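Local coordinates for protein endolysin B (PDB 3HC7) that hydrolyses the ester linkage joining mycolic acids to arabinogalactan, breaking down the mycobacterial outer membrane so that phage progeny can escape the host, at residues 37-42 and 61-66. Residues are numbered along the deposited sequence; the frame is centred on the assembly and turned at random.
Sequences QPIGNY and ILQIEL
Gln37 lays its side-chain amide over that of Gln63, the two flat groups stacked with planes 26° apart and the CD atoms of Gln37 and Gln63 3.8 Å from each other. The two chains run roughly perpendicular to one another. Gln37 has CG anti to its own nitrogen (chi1 180°), which carries the chain out from the strand toward the helix; a bend at chi2 then turns the amide along the strand, on toward Pro38. There NE2 of Gln37 donates to O of Pro38 at 2.9 Å, with an N-H...O angle of 150° and the donor tilted out of the carbonyl plane. That bond fixes which way the Gln37 amide is turned and holds it as a flat surface for its partner. The Gln63 chain is likewise bent at chi2, and its amide lies across the face of the other. Nearer the helix backbone the contact is aliphatic: CD1 of Ile39 reaches CG of Gln63 at 3.9 Å and CB of Gln63 at 4.0 Å, Ile39 and Gln63 lying alongside and running opposite ways. The Ile39 side chain also touches Glu59 and Leu60 of helix 50-70, one turn earlier, and Gln37 also touches Lys67.

Strand 35-38, outermost in the parallel sheet, pairs with strand 5-9 (Gln37 with Leu6) and leads through helix 50-70 to strand 76-81, beyond 5-9. The contact thus packs the first strand of a beta-alpha-beta crossover against its own helix in the cutinase-like alpha/beta hydrolase fold, away from the catalytic Ser82 and His240. With no hydrogen bond passing between the two segments, their polar groups meet by faces, and the contact depends on the fit of amide planes and methylene groups.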
loop_
_atom_site.group_PDB
_atom_site.type_symbol
_atom_site.label_atom_id
_atom_site.label_comp_id
_atom_site.label_asym_id
_atom_site.label_seq_id
_atom_site.Cartn_x
_atom_site.Cartn_y
_atom_site.Cartn_z
ATOM N N GLN A 37 -15.510 -2.121 7.160
ATOM C CA GLN A 37 -15.766 -0.995 6.269
ATOM C C GLN A 37 -14.782 -0.960 5.101
ATOM O O GLN A 37 -13.709 -0.363 5.201
ATOM C CB GLN A 37 -15.681 0.327 7.029
ATOM C CG GLN A 37 -15.933 1.540 6.150
ATOM C CD GLN A 37 -17.287 1.465 5.470
ATOM O OE1 GLN A 37 -18.324 1.472 6.135
ATOM N NE2 GLN A 37 -17.285 1.382 4.144
ATOM N N PRO A 38 -15.147 -1.599 3.983
ATOM C CA PRO A 38 -14.311 -1.569 2.781
ATOM C C PRO A 38 -14.224 -0.144 2.258
ATOM O O PRO A 38 -15.215 0.582 2.324
ATOM C CB PRO A 38 -15.091 -2.436 1.786
ATOM C CG PRO A 38 -16.033 -3.224 2.599
ATOM C CD PRO A 38 -16.373 -2.383 3.784
ATOM N N ILE A 39 -13.060 0.252 1.756
ATOM C CA ILE A 39 -12.883 1.614 1.261
ATOM C C ILE A 39 -13.188 1.735 -0.237
ATOM O O ILE A 39 -12.493 1.156 -1.073
ATOM C CB ILE A 39 -11.449 2.132 1.548
ATOM C CG1 ILE A 39 -11.166 2.123 3.057
ATOM C CG2 ILE A 39 -11.250 3.521 0.962
ATOM C CD1 ILE A 39 -12.161 2.893 3.873
ATOM N N GLY A 40 -14.228 2.495 -0.570
ATOM C CA GLY A 40 -14.593 2.738 -1.959
ATOM C C GLY A 40 -14.207 4.131 -2.431
ATOM O O GLY A 40 -13.328 4.772 -1.846
ATOM N N ASN A 41 -14.867 4.611 -3.483
ATOM C CA ASN A 41 -14.496 5.882 -4.100
ATOM C C ASN A 41 -13.015 5.888 -4.435
ATOM O O ASN A 41 -12.333 6.897 -4.270
ATOM C CB ASN A 41 -14.795 7.047 -3.160
ATOM C CG ASN A 41 -16.271 7.202 -2.884
ATOM O OD1 ASN A 41 -16.673 7.521 -1.765
ATOM N ND2 ASN A 41 -17.092 6.974 -3.906
ATOM N N TYR A 42 -12.531 4.748 -4.909
ATOM C CA TYR A 42 -11.106 4.504 -5.025
ATOM C C TYR A 42 -10.884 3.662 -6.274
ATOM O O TYR A 42 -11.223 2.484 -6.299
ATOM C CB TYR A 42 -10.637 3.785 -3.758
ATOM C CG TYR A 42 -9.336 3.040 -3.874
ATOM C CD1 TYR A 42 -8.161 3.696 -4.212
ATOM C CD2 TYR A 42 -9.276 1.676 -3.621
ATOM C CE1 TYR A 42 -6.962 3.013 -4.311
ATOM C CE2 TYR A 42 -8.084 0.984 -3.713
ATOM C CZ TYR A 42 -6.930 1.657 -4.059
ATOM O OH TYR A 42 -5.733 0.978 -4.152
ATOM N N ILE A 61 -9.665 8.264 5.333
ATOM C CA ILE A 61 -9.678 9.235 6.417
ATOM C C ILE A 61 -11.123 9.527 6.815
ATOM O O ILE A 61 -11.476 9.486 7.995
ATOM C CB ILE A 61 -8.986 10.538 5.999
ATOM C CG1 ILE A 61 -7.472 10.327 5.893
ATOM C CG2 ILE A 61 -9.297 11.647 7.000
ATOM C CD1 ILE A 61 -6.759 11.439 5.133
ATOM N N LEU A 62 -11.949 9.810 5.810
ATOM C CA LEU A 62 -13.367 10.092 6.004
ATOM C C LEU A 62 -14.051 8.989 6.813
ATOM O O LEU A 62 -14.701 9.261 7.821
ATOM C CB LEU A 62 -14.053 10.256 4.640
ATOM C CG LEU A 62 -15.455 10.873 4.549
ATOM C CD1 LEU A 62 -15.965 10.874 3.116
ATOM C CD2 LEU A 62 -16.439 10.147 5.437
ATOM N N GLN A 63 -13.897 7.749 6.364
ATOM C CA GLN A 63 -14.555 6.611 6.985
ATOM C C GLN A 63 -14.097 6.383 8.419
ATOM O O GLN A 63 -14.905 6.078 9.292
ATOM C CB GLN A 63 -14.322 5.347 6.154
ATOM C CG GLN A 63 -15.102 5.318 4.852
ATOM C CD GLN A 63 -16.600 5.207 5.090
ATOM O OE1 GLN A 63 -17.410 5.562 4.231
ATOM N NE2 GLN A 63 -16.973 4.713 6.266
ATOM N N ILE A 64 -12.797 6.525 8.659
ATOM C CA ILE A 64 -12.250 6.348 9.997
ATOM C C ILE A 64 -12.902 7.313 10.984
ATOM O O ILE A 64 -13.324 6.916 12.069
ATOM C CB ILE A 64 -10.725 6.544 10.020
ATOM C CG1 ILE A 64 -10.033 5.309 9.436
ATOM C CG2 ILE A 64 -10.254 6.793 11.444
ATOM C CD1 ILE A 64 -8.528 5.474 9.223
ATOM N N GLU A 65 -12.980 8.581 10.593
ATOM C CA GLU A 65 -13.635 9.599 11.399
ATOM C C GLU A 65 -15.078 9.221 11.684
ATOM O O GLU A 65 -15.548 9.339 12.818
ATOM C CB GLU A 65 -13.616 10.942 10.679
ATOM C CG GLU A 65 -12.282 11.629 10.686
ATOM C CD GLU A 65 -12.298 12.899 9.868
ATOM O OE1 GLU A 65 -13.273 13.109 9.114
ATOM O OE2 GLU A 65 -11.334 13.681 9.981
ATOM N N LEU A 66 -15.785 8.777 10.649
ATOM C CA LEU A 66 -17.192 8.432 10.811
ATOM C C LEU A 66 -17.379 7.337 11.853
ATOM O O LEU A 66 -17.944 7.570 12.922
ATOM C CB LEU A 66 -17.801 7.994 9.480
ATOM C CG LEU A 66 -17.928 9.085 8.421
ATOM C CD1 LEU A 66 -18.653 8.550 7.199
ATOM C CD2 LEU A 66 -18.657 10.285 8.993
#